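Local coordinates for protein 7beta-hydroxysteroid dehydrogenase (Collinsella aerofaciens, PDB 5FYD) that reduces the 7-oxo group of 7-oxolithocholate with NADPH to give ursodeoxycholate, acting as a homodimeric short-chain dehydrogenase/reductase, at residues 82-87 with 131-136; 8-13 with 34-39; 137-142 with 220-225; 27-32 with 56-61. One frame throughout, in Å; residues are numbered along the deposited sequence.

Interaction 1 of 4, residues 82-87 with 131-136; sequences GLDMGF and AAQDRG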
loop_
_atom_site.group_PDB
_atom_site.type_symbol
_atom_site.label_atom_id
_atom_site.label_comp_id
_atom_site.label_asym_id
_atom_site.label_seq_id
_atom_site.Cartn_x
_atom_site.Cartn_y
_atom_site.Cartn_z
ATOM N N GLY A 82 10.666 35.654 -3.175
ATOM C CA GLY A 82 11.775 36.183 -3.969
ATOM C C GLY A 82 12.194 35.366 -5.186
ATOM O O GLY A 82 12.975 35.867 -6.025
ATOM N N LEU A 83 11.705 34.129 -5.301
ATOM C CA LEU A 83 11.915 33.316 -6.499
ATOM C C LEU A 83 10.974 33.746 -7.619
ATOM O O LEU A 83 9.825 34.105 -7.376
ATOM C CB LEU A 83 11.697 31.828 -6.218
ATOM C CG LEU A 83 12.509 31.154 -5.121
ATOM C CD1 LEU A 83 12.103 29.704 -4.988
ATOM C CD2 LEU A 83 14.015 31.262 -5.332
ATOM N N ASP A 84 11.470 33.713 -8.855
ATOM C CA ASP A 84 10.596 33.876 -10.001
ATOM C C ASP A 84 9.874 32.544 -10.215
ATOM O O ASP A 84 10.510 31.541 -10.561
ATOM C CB ASP A 84 11.331 34.272 -11.272
ATOM C CG ASP A 84 10.368 34.478 -12.412
ATOM O OD1 ASP A 84 9.704 35.531 -12.416
ATOM O OD2 ASP A 84 10.226 33.583 -13.273
ATOM N N MET A 85 8.564 32.540 -9.958
ATOM C CA MET A 85 7.762 31.304 -9.974
ATOM C C MET A 85 7.081 31.142 -11.330
ATOM O O MET A 85 6.461 32.085 -11.857
ATOM C CB MET A 85 6.703 31.323 -8.868
ATOM C CG MET A 85 7.271 31.435 -7.453
ATOM S SD MET A 85 8.398 30.107 -7.032
ATOM C CE MET A 85 7.401 28.629 -7.264
ATOM N N GLY A 86 7.208 29.949 -11.898
ATOM C CA GLY A 86 6.522 29.621 -13.161
ATOM C C GLY A 86 5.496 28.498 -13.102
ATOM O O GLY A 86 4.623 28.416 -13.975
ATOM N N PHE A 87 5.591 27.633 -12.093
ATOM C CA PHE A 87 4.795 26.409 -12.081
ATOM C C PHE A 87 4.470 25.975 -10.673
ATOM O O PHE A 87 5.296 26.116 -9.782
ATOM C CB PHE A 87 5.551 25.272 -12.778
ATOM C CG PHE A 87 4.793 23.992 -12.846
ATOM C CD1 PHE A 87 3.813 23.809 -13.820
ATOM C CD2 PHE A 87 5.062 22.954 -11.971
ATOM C CE1 PHE A 87 3.095 22.625 -13.892
ATOM C CE2 PHE A 87 4.358 21.763 -12.049
ATOM C CZ PHE A 87 3.376 21.591 -13.014
ATOM N N ALA A 131 -1.172 35.351 -11.644
ATOM C CA ALA A 131 -2.116 36.280 -12.264
ATOM C C ALA A 131 -1.536 37.701 -12.315
ATOM O O ALA A 131 -1.718 38.388 -13.326
ATOM C CB ALA A 131 -3.446 36.270 -11.528
ATOM N N ALA A 132 -0.809 38.106 -11.273
ATOM C CA ALA A 132 -0.219 39.447 -11.219
ATOM C C ALA A 132 0.851 39.661 -12.297
ATOM O O ALA A 132 0.945 40.744 -12.875
ATOM C CB ALA A 132 0.341 39.744 -9.840
ATOM N N GLN A 133 1.626 38.628 -12.593
ATOM C CA GLN A 133 2.635 38.685 -13.659
ATOM C C GLN A 133 2.086 38.208 -15.009
ATOM O O GLN A 133 2.800 38.196 -16.016
ATOM C CB GLN A 133 3.885 37.890 -13.248
ATOM C CG GLN A 133 3.692 36.389 -13.104
ATOM C CD GLN A 133 4.836 35.681 -12.420
ATOM O OE1 GLN A 133 5.578 36.262 -11.618
ATOM N NE2 GLN A 133 4.963 34.400 -12.701
ATOM N N ASP A 134 0.817 37.797 -15.011
ATOM C CA ASP A 134 0.139 37.220 -16.167
ATOM C C ASP A 134 0.982 36.146 -16.852
ATOM O O ASP A 134 1.162 36.122 -18.071
ATOM C CB ASP A 134 -0.315 38.319 -17.135
ATOM C CG ASP A 134 -1.277 37.811 -18.161
ATOM O OD1 ASP A 134 -2.139 36.952 -17.824
ATOM O OD2 ASP A 134 -1.159 38.236 -19.323
ATOM N N ARG A 135 1.524 35.249 -16.039
ATOM C CA ARG A 135 2.403 34.236 -16.526
ATOM C C ARG A 135 2.538 33.133 -15.468
ATOM O O ARG A 135 2.810 33.433 -14.309
ATOM C CB ARG A 135 3.754 34.893 -16.837
ATOM C CG ARG A 135 4.897 33.926 -16.986
ATOM C CD ARG A 135 6.214 34.613 -17.325
ATOM N NE ARG A 135 6.720 35.575 -16.334
ATOM C CZ ARG A 135 7.489 35.301 -15.270
ATOM N NH1 ARG A 135 7.805 34.056 -14.949
ATOM N NH2 ARG A 135 7.921 36.300 -14.493
ATOM N N GLY A 136 2.339 31.883 -15.892
ATOM C CA GLY A 136 2.509 30.738 -15.005
ATOM C C GLY A 136 1.684 29.539 -15.376
ATOM O O GLY A 136 0.851 29.595 -16.270
HETATM O O HOH W 1 7.201 35.121 -9.732
#

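Interaction 2 of 4, residues 8-13 with 34-39; sequences GEWGLI and NVVMVG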
loop_
_atom_site.group_PDB
_atom_site.type_symbol
_atom_site.label_atom_id
_atom_site.label_comp_id
_atom_site.label_asym_id
_atom_site.label_seq_id
_atom_site.Cartn_x
_atom_site.Cartn_y
_atom_site.Cartn_z
ATOM N N GLY A 8 8.452 30.400 -16.242
ATOM C CA GLY A 8 9.261 31.091 -15.217
ATOM C C GLY A 8 10.375 30.247 -14.660
ATOM O O GLY A 8 10.518 29.111 -15.024
ATOM N N GLU A 9 11.170 30.814 -13.763
ATOM C CA GLU A 9 12.418 30.162 -13.332
ATOM C C GLU A 9 12.259 28.936 -12.459
ATOM O O GLU A 9 13.044 27.994 -12.590
ATOM C CB GLU A 9 13.338 31.140 -12.575
ATOM C CG GLU A 9 14.079 32.119 -13.441
ATOM C CD GLU A 9 15.056 31.427 -14.366
ATOM O OE1 GLU A 9 16.030 30.757 -13.922
ATOM O OE2 GLU A 9 14.805 31.546 -15.552
ATOM N N TRP A 10 11.298 28.972 -11.534
ATOM C CA TRP A 10 11.134 27.920 -10.559
ATOM C C TRP A 10 9.756 27.272 -10.643
ATOM O O TRP A 10 8.752 27.957 -10.833
ATOM C CB TRP A 10 11.341 28.461 -9.147
ATOM C CG TRP A 10 12.758 28.837 -8.847
ATOM C CD1 TRP A 10 13.385 30.002 -9.162
ATOM C CD2 TRP A 10 13.703 28.043 -8.143
ATOM N NE1 TRP A 10 14.686 29.979 -8.705
ATOM C CE2 TRP A 10 14.913 28.784 -8.086
ATOM C CE3 TRP A 10 13.661 26.761 -7.571
ATOM C CZ2 TRP A 10 16.044 28.309 -7.438
ATOM C CZ3 TRP A 10 14.784 26.270 -6.953
ATOM C CH2 TRP A 10 15.979 27.043 -6.891
ATOM N N GLY A 11 9.729 25.955 -10.480
ATOM C CA GLY A 11 8.483 25.199 -10.334
ATOM C C GLY A 11 8.423 24.568 -8.960
ATOM O O GLY A 11 9.444 24.181 -8.396
ATOM N N LEU A 12 7.213 24.473 -8.425
ATOM C CA LEU A 12 6.962 24.048 -7.063
ATOM C C LEU A 12 6.154 22.784 -7.123
ATOM O O LEU A 12 5.010 22.790 -7.619
ATOM C CB LEU A 12 6.181 25.143 -6.345
ATOM C CG LEU A 12 5.650 24.888 -4.951
ATOM C CD1 LEU A 12 6.759 24.526 -3.983
ATOM C CD2 LEU A 12 4.908 26.100 -4.463
ATOM N N ILE A 13 6.721 21.698 -6.618
ATOM C CA ILE A 13 6.020 20.442 -6.548
ATOM C C ILE A 13 5.667 20.158 -5.093
ATOM O O ILE A 13 6.549 19.909 -4.255
ATOM C CB ILE A 13 6.862 19.280 -7.125
ATOM C CG1 ILE A 13 7.405 19.648 -8.528
ATOM C CG2 ILE A 13 6.062 17.982 -7.135
ATOM C CD1 ILE A 13 6.369 20.146 -9.515
ATOM N N ASN A 34 14.140 25.228 -12.406
ATOM C CA ASN A 34 14.683 24.919 -11.088
ATOM C C ASN A 34 13.513 24.410 -10.251
ATOM O O ASN A 34 12.383 24.781 -10.523
ATOM C CB ASN A 34 15.309 26.157 -10.470
ATOM C CG ASN A 34 16.415 26.735 -11.332
ATOM O OD1 ASN A 34 17.326 26.014 -11.778
ATOM N ND2 ASN A 34 16.352 28.031 -11.575
ATOM N N VAL A 35 13.783 23.566 -9.261
ATOM C CA VAL A 35 12.711 22.795 -8.625
ATOM C C VAL A 35 12.679 23.054 -7.123
ATOM O O VAL A 35 13.667 22.827 -6.443
ATOM C CB VAL A 35 12.895 21.302 -8.880
ATOM C CG1 VAL A 35 11.745 20.507 -8.311
ATOM C CG2 VAL A 35 13.024 21.023 -10.375
ATOM N N VAL A 36 11.521 23.497 -6.625
ATOM C CA VAL A 36 11.260 23.529 -5.194
ATOM C C VAL A 36 10.461 22.275 -4.931
ATOM O O VAL A 36 9.367 22.124 -5.480
ATOM C CB VAL A 36 10.439 24.766 -4.760
ATOM C CG1 VAL A 36 10.332 24.810 -3.253
ATOM C CG2 VAL A 36 11.058 26.038 -5.264
ATOM N N MET A 37 11.003 21.384 -4.112
ATOM C CA MET A 37 10.374 20.102 -3.822
ATOM C C MET A 37 9.994 20.049 -2.351
ATOM O O MET A 37 10.823 20.353 -1.470
ATOM C CB MET A 37 11.286 18.923 -4.203
ATOM C CG MET A 37 12.650 18.884 -3.565
ATOM S SD MET A 37 13.590 17.522 -4.305
ATOM C CE MET A 37 13.905 18.244 -5.891
ATOM N N VAL A 38 8.729 19.709 -2.102
ATOM C CA VAL A 38 8.158 19.811 -0.774
ATOM C C VAL A 38 7.513 18.512 -0.380
ATOM O O VAL A 38 6.805 17.858 -1.184
ATOM C CB VAL A 38 7.099 20.918 -0.697
ATOM C CG1 VAL A 38 6.711 21.183 0.757
ATOM C CG2 VAL A 38 7.570 22.193 -1.392
ATOM N N GLY A 39 7.755 18.133 0.876
ATOM C CA GLY A 39 7.165 16.926 1.428
ATOM C C GLY A 39 7.633 16.698 2.843
ATOM O O GLY A 39 8.465 17.433 3.342
HETATM O O HOH W 2 18.435 29.261 -12.911
#

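Interaction 3 of 4, residues 137-142 with 220-225; sequences AVINVS and EAFEKL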
loop_
_atom_site.group_PDB
_atom_site.type_symbol
_atom_site.label_atom_id
_atom_site.label_comp_id
_atom_site.label_asym_id
_atom_site.label_seq_id
_atom_site.Cartn_x
_atom_site.Cartn_y
_atom_site.Cartn_z
ATOM N N ALA A 137 1.891 28.447 -14.652
ATOM C CA ALA A 137 1.110 27.247 -14.901
ATOM C C ALA A 137 0.847 26.475 -13.638
ATOM O O ALA A 137 1.692 26.434 -12.740
ATOM C CB ALA A 137 1.821 26.381 -15.901
ATOM N N VAL A 138 -0.334 25.873 -13.557
ATOM C CA VAL A 138 -0.682 25.002 -12.457
ATOM C C VAL A 138 -1.246 23.718 -13.038
ATOM O O VAL A 138 -2.131 23.771 -13.898
ATOM C CB VAL A 138 -1.758 25.613 -11.544
ATOM C CG1 VAL A 138 -2.130 24.634 -10.408
ATOM C CG2 VAL A 138 -1.284 26.940 -10.978
ATOM N N ILE A 139 -0.749 22.578 -12.576
ATOM C CA ILE A 139 -1.396 21.281 -12.848
ATOM C C ILE A 139 -1.650 20.638 -11.518
ATOM O O ILE A 139 -0.715 20.276 -10.832
ATOM C CB ILE A 139 -0.526 20.343 -13.715
ATOM C CG1 ILE A 139 -0.255 20.979 -15.084
ATOM C CG2 ILE A 139 -1.202 18.966 -13.861
ATOM C CD1 ILE A 139 0.757 20.206 -15.917
ATOM N N ASN A 140 -2.911 20.514 -11.137
ATOM C CA ASN A 140 -3.247 19.841 -9.904
ATOM C C ASN A 140 -3.719 18.430 -10.197
ATOM O O ASN A 140 -4.265 18.146 -11.257
ATOM C CB ASN A 140 -4.303 20.605 -9.121
ATOM C CG ASN A 140 -3.806 21.929 -8.635
ATOM O OD1 ASN A 140 -2.641 22.073 -8.253
ATOM N ND2 ASN A 140 -4.687 22.927 -8.641
ATOM N N VAL A 141 -3.493 17.543 -9.241
ATOM C CA VAL A 141 -3.777 16.124 -9.406
ATOM C C VAL A 141 -5.030 15.732 -8.638
ATOM O O VAL A 141 -5.131 15.949 -7.426
ATOM C CB VAL A 141 -2.565 15.308 -8.947
ATOM C CG1 VAL A 141 -2.832 13.810 -9.078
ATOM C CG2 VAL A 141 -1.350 15.728 -9.750
ATOM N N SER A 142 -6.005 15.192 -9.357
ATOM C CA SER A 142 -7.166 14.559 -8.744
ATOM C C SER A 142 -7.156 13.040 -8.943
ATOM O O SER A 142 -6.166 12.444 -9.422
ATOM C CB SER A 142 -8.445 15.212 -9.271
ATOM O OG SER A 142 -9.569 14.823 -8.499
ATOM N N GLU A 220 1.118 13.192 -20.281
ATOM C CA GLU A 220 -0.190 13.589 -20.805
ATOM C C GLU A 220 -0.628 14.961 -20.269
ATOM O O GLU A 220 -1.105 15.800 -21.028
ATOM C CB GLU A 220 -1.258 12.540 -20.504
ATOM C CG GLU A 220 -2.596 12.928 -21.094
ATOM C CD GLU A 220 -3.654 11.836 -21.009
ATOM O OE1 GLU A 220 -3.427 10.773 -20.398
ATOM O OE2 GLU A 220 -4.734 12.069 -21.563
ATOM N N ALA A 221 -0.436 15.201 -18.970
ATOM C CA ALA A 221 -0.776 16.511 -18.398
ATOM C C ALA A 221 -0.036 17.669 -19.111
ATOM O O ALA A 221 -0.632 18.706 -19.419
ATOM C CB ALA A 221 -0.469 16.535 -16.906
ATOM N N PHE A 222 1.250 17.502 -19.373
ATOM C CA PHE A 222 1.980 18.582 -20.016
ATOM C C PHE A 222 1.620 18.723 -21.504
ATOM O O PHE A 222 1.620 19.828 -22.010
ATOM C CB PHE A 222 3.481 18.470 -19.807
ATOM C CG PHE A 222 3.932 19.032 -18.494
ATOM C CD1 PHE A 222 4.135 20.392 -18.327
ATOM C CD2 PHE A 222 4.088 18.204 -17.398
ATOM C CE1 PHE A 222 4.530 20.911 -17.093
ATOM C CE2 PHE A 222 4.478 18.721 -16.165
ATOM C CZ PHE A 222 4.716 20.074 -16.018
ATOM N N GLU A 223 1.296 17.620 -22.172
ATOM C CA GLU A 223 0.830 17.675 -23.569
ATOM C C GLU A 223 -0.445 18.507 -23.698
ATOM O O GLU A 223 -0.594 19.244 -24.656
ATOM C CB GLU A 223 0.646 16.266 -24.145
ATOM C CG GLU A 223 1.992 15.664 -24.554
ATOM C CD GLU A 223 1.923 14.226 -25.061
ATOM O OE1 GLU A 223 0.802 13.739 -25.370
ATOM O OE2 GLU A 223 3.005 13.583 -25.141
ATOM N N LYS A 224 -1.318 18.440 -22.694
ATOM C CA LYS A 224 -2.621 19.118 -22.735
ATOM C C LYS A 224 -2.688 20.464 -21.997
ATOM O O LYS A 224 -3.696 21.168 -22.077
ATOM C CB LYS A 224 -3.693 18.142 -22.254
ATOM C CG LYS A 224 -3.829 16.997 -23.261
ATOM C CD LYS A 224 -4.788 15.920 -22.811
ATOM C CE LYS A 224 -4.942 14.896 -23.923
ATOM N NZ LYS A 224 -5.644 13.691 -23.450
ATOM N N LEU A 225 -1.601 20.839 -21.322
ATOM C CA LEU A 225 -1.540 22.081 -20.569
ATOM C C LEU A 225 -1.728 23.271 -21.504
ATOM O O LEU A 225 -1.027 23.382 -22.502
ATOM C CB LEU A 225 -0.190 22.212 -19.853
ATOM C CG LEU A 225 0.009 23.458 -19.021
ATOM C CD1 LEU A 225 -1.020 23.620 -17.904
ATOM C CD2 LEU A 225 1.438 23.481 -18.499
#

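Interaction 4 of 4, residues 27-32 with 56-61; sequences KIAAGG and YGVETK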
loop_
_atom_site.group_PDB
_atom_site.type_symbol
_atom_site.label_atom_id
_atom_site.label_comp_id
_atom_site.label_asym_id
_atom_site.label_seq_id
_atom_site.Cartn_x
_atom_site.Cartn_y
_atom_site.Cartn_z
ATOM N N LYS A 27 10.133 16.024 -14.834
ATOM C CA LYS A 27 9.602 16.644 -16.057
ATOM C C LYS A 27 9.923 18.152 -16.126
ATOM O O LYS A 27 10.414 18.639 -17.155
ATOM C CB LYS A 27 8.097 16.401 -16.195
ATOM C CG LYS A 27 7.466 16.965 -17.454
ATOM C CD LYS A 27 7.945 16.295 -18.735
ATOM C CE LYS A 27 7.049 16.668 -19.910
ATOM N NZ LYS A 27 7.145 15.687 -21.025
ATOM N N ILE A 28 9.695 18.892 -15.038
ATOM C CA ILE A 28 9.984 20.320 -15.068
ATOM C C ILE A 28 11.495 20.610 -15.127
ATOM O O ILE A 28 11.911 21.553 -15.782
ATOM C CB ILE A 28 9.253 21.146 -13.971
ATOM C CG1 ILE A 28 9.797 20.856 -12.583
ATOM C CG2 ILE A 28 7.729 20.933 -14.052
ATOM C CD1 ILE A 28 9.318 21.872 -11.569
ATOM N N ALA A 29 12.299 19.762 -14.487
ATOM C CA ALA A 29 13.746 19.884 -14.571
ATOM C C ALA A 29 14.226 19.634 -15.997
ATOM O O ALA A 29 15.049 20.397 -16.507
ATOM C CB ALA A 29 14.405 18.938 -13.604
ATOM N N ALA A 30 13.691 18.600 -16.643
ATOM C CA ALA A 30 13.976 18.344 -18.069
ATOM C C ALA A 30 13.566 19.525 -18.947
ATOM O O ALA A 30 14.203 19.819 -19.975
ATOM C CB ALA A 30 13.270 17.089 -18.529
ATOM N N GLY A 31 12.491 20.204 -18.547
ATOM C CA GLY A 31 12.057 21.431 -19.181
ATOM C C GLY A 31 12.796 22.695 -18.772
ATOM O O GLY A 31 12.375 23.794 -19.123
ATOM N N GLY A 32 13.892 22.539 -18.025
ATOM C CA GLY A 32 14.770 23.630 -17.646
ATOM C C GLY A 32 14.437 24.396 -16.379
ATOM O O GLY A 32 15.149 25.342 -16.048
ATOM N N TYR A 56 19.981 16.816 -14.309
ATOM C CA TYR A 56 19.401 17.910 -15.111
ATOM C C TYR A 56 20.134 19.237 -15.068
ATOM O O TYR A 56 19.902 20.082 -15.922
ATOM C CB TYR A 56 17.937 18.133 -14.761
ATOM C CG TYR A 56 17.096 16.895 -15.004
ATOM C CD1 TYR A 56 16.737 16.524 -16.288
ATOM C CD2 TYR A 56 16.693 16.087 -13.951
ATOM C CE1 TYR A 56 15.982 15.390 -16.517
ATOM C CE2 TYR A 56 15.937 14.957 -14.183
ATOM C CZ TYR A 56 15.589 14.621 -15.471
ATOM O OH TYR A 56 14.836 13.484 -15.696
ATOM N N GLY A 57 21.021 19.429 -14.093
ATOM C CA GLY A 57 21.780 20.672 -14.005
ATOM C C GLY A 57 20.923 21.873 -13.650
ATOM O O GLY A 57 21.241 23.004 -14.021
ATOM N N VAL A 58 19.831 21.629 -12.936
ATOM C CA VAL A 58 18.994 22.722 -12.436
ATOM C C VAL A 58 19.271 22.924 -10.963
ATOM O O VAL A 58 19.836 22.044 -10.292
ATOM C CB VAL A 58 17.485 22.490 -12.705
ATOM C CG1 VAL A 58 17.254 22.336 -14.208
ATOM C CG2 VAL A 58 16.924 21.315 -11.932
ATOM N N GLU A 59 18.842 24.069 -10.459
ATOM C CA GLU A 59 18.917 24.342 -9.021
ATOM C C GLU A 59 17.755 23.658 -8.318
ATOM O O GLU A 59 16.685 23.464 -8.913
ATOM C CB GLU A 59 18.852 25.833 -8.741
ATOM C CG GLU A 59 20.038 26.624 -9.283
ATOM C CD GLU A 59 19.855 28.098 -9.093
ATOM O OE1 GLU A 59 19.243 28.738 -9.960
ATOM O OE2 GLU A 59 20.243 28.614 -8.023
ATOM N N THR A 60 17.961 23.322 -7.047
ATOM C CA THR A 60 16.912 22.728 -6.241
ATOM C C THR A 60 16.782 23.450 -4.903
ATOM O O THR A 60 17.709 24.117 -4.455
ATOM C CB THR A 60 17.147 21.223 -5.983
ATOM O OG1 THR A 60 18.374 21.034 -5.255
ATOM C CG2 THR A 60 17.146 20.441 -7.305
ATOM N N LYS A 61 15.593 23.375 -4.319
ATOM C CA LYS A 61 15.354 23.808 -2.955
ATOM C C LYS A 61 14.454 22.783 -2.311
ATOM O O LYS A 61 13.419 22.434 -2.877
ATOM C CB LYS A 61 14.662 25.162 -2.967
ATOM C CG LYS A 61 14.653 25.880 -1.629
ATOM C CD LYS A 61 14.064 27.276 -1.775
ATOM C CE LYS A 61 14.923 28.235 -2.598
ATOM N NZ LYS A 61 15.911 28.957 -1.743
HETATM O O HOH W 3 17.583 20.704 -17.773
#

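Interaction 1 of 4, residues 82-87 with 131-136
Gly86 and Gly136 bring the two backbones together, their CA atoms 4.6 Å apart, at the point where strand 85-90 begins to run beside strand 136-143. Gly136 CA also lies 3.3 Å from Gly86 O, a CA-H...O contact. Earlier in both segments the chains diverge: helix 105-132 ends in a Schellman motif with Asp134 at positive phi, and side chains bridge the gap. Arg135 meets Asp84 end-on, NH2 to OD1 at 2.8 Å and NH1 to OD2 at 3.0 Å. The two planes are 22° apart and both oxygens use their syn lone pairs, the evidence for a bidentate salt bridge. A bend at chi3 (61°) in the arginine chain turns the guanidinium to the carboxylate. Gln133 NE2 donates to Met85 O at 2.9 Å and also to Arg135 O; both acceptors lie close to its amide plane, which fixes the rotation of the amide. Gln133 OE1 accepts from a water at 2.7 Å, and that water accepts from Met85 N. Asp84 OD2 takes Glu9 N and Arg135 NH1 reaches Tyr7 O. In the parallel sheet of the Rossmann fold, Gly86 pairs with Trp10 and Ala137, which sets strand 85-90 between strands 10-14 and 136-143.

Interaction 2 of 4, residues 8-13 with 34-39
Trp10 lays one face of its indole over Asn34: Asn34 CB stands 3.3 Å from the centroid of the six-membered ring of Trp10 and 10° off its normal, a close CH-pi contact. At the edge, in the ring plane, lies Val35 O, 3.7 Å from Trp10 CZ3, while Val36 CG2 approaches Trp10 CE3 obliquely at 3.6 Å. With CG anti to the carbonyl carbon (chi1 -70°), the indole reaches across strand 34-39. The Asn34 and Glu9 side chains lie side by side, their planes turned well apart, and a water joins them, accepting from Asn34 ND2 at 2.8 Å and donating to Glu9 OE1; Asn34 OD1 takes Glu59 N.

Beneath these groups strands 10-13 and 34-39 run parallel, 23° apart, in the first beta-alpha-beta unit of the Rossmann fold. Five backbone bonds alternate between them, from Asn34 N to Glu9 O through Val38 N to Ile13 O; Val36 N to Gly11 O measures 2.8 Å. On the face of the sheet shared with Trp10, Leu12 CD1 touches Val36 CG1 and, at 3.6 Å, CG2 of Val38, which in turn touches Phe67 of the NADP site. The other face carries Ile13 and Val35, which pack on helix 19-30. The five bonds thus pair the facing N-H and C=O groups of the two strands, side-chain packing lies on the two faces, and a hydrated amide and carboxylate mark the end where the strands begin.

Interaction 3 of 4, residues 137-142 with 220-225
Ile139 on strand 136-143 meets Ala221 and Phe222 of helix 214-224, which packs against one face of the parallel sheet of this Rossmann fold, and Leu225 just beyond that range. The tight part is wholly apolar, with no hydrogen bond across it. Ile139 CG2 touches Ala221 CB at 4.0 Å; along the other branch Ile139 CG1 meets Leu225 CD1 at 3.9 Å, and the terminal CD1 stands over the Phe222 ring, 3.9 Å from its centroid and 6° off the normal, a CH-pi contact. An extended chi2 (172°) carries this CD1 out to the ring. Phe222 also meets the Phe87 ring and packs on Phe24, Lys27 and Ile28. Replacing the Phe222 ring with an alanine is likely to leave Ile139 CD1 without its aromatic partner and to open a gap toward Phe87 and helix 19-30. The opposite character belongs to the partly exposed flank of the helix, where Glu220 and Lys224 make no contact with the strand: Lys224 NZ bonds Glu220 OE2 at 2.6 Å through the anti lone pair, and Lys238 makes a second salt bridge to that oxygen. Back at the start of the strand, the inner contact finishes where Ala137 CB rests 3.9 Å from Leu225 CD2.

Interaction 4 of 4, residues 27-32 with 56-61
Tyr56 and Val58 pack against Ala29 and Ala30 at the C-terminal end of helix 19-30, where a Schellman motif closes the helix of the first beta-alpha-beta unit of the Rossmann fold. Apolar contacts come first. Ala29 CB, pointing at the other segment, lies 3.7 Å from Tyr56 CG, coming to the ring obliquely, and 3.8 Å from Val58 CG2. Ala30 CB meets Tyr56 CE1 at 3.8 Å. Ile52 of helix 42-56 touches both Ala29 and Val58. A chi1 of -60° sets the tyrosine ring beside its own backbone N, and it extends from the end of helix 42-56 across the last turn of helix 19-30. Over one face of that ring stands a backbone group, Ala30 N, 3.7 Å from Tyr56 CD1. A leucine in place of Tyr56 would probably lose the ring face under Ala30 N and the CE1 contact of Ala30 CB, leaving both atoms without their aromatic partner.

The hydrogen bonds belong to the helix end and do not cross between the segments. Gly32 N reaches Ala29 O at 2.9 Å, and Met33 N reaches Ile28 O; Gly32, with positive phi, is the C-prime residue. Water-mediated contact follows, with one water within donor reach of both Ala29 O and Tyr56 O. Beside the water, Val58 CG1 leans on the same helix-end carbonyl, 3.7 Å from Ala29 O.

In the fold
From the N terminus, interaction 2 closes first, returning strand 34-39 to strand 10-14 after helix 19-30. Interaction 4 opens inside that loop, at the end of the helix, and closes at 56-61, so the two cross; a bond from Met37 N to Lys61 O joins them directly. Interaction 1 then spans 82-87 to 131-136, enclosing most of helix 105-132, and interaction 3 starts with the next residue and closes the longest loop at 220-225. These two follow in series, and none of the four nests in another. All four reach one parallel sheet, in which their strands are successive neighbours, and helix 19-30 and segment 220-225 meet on one face of it.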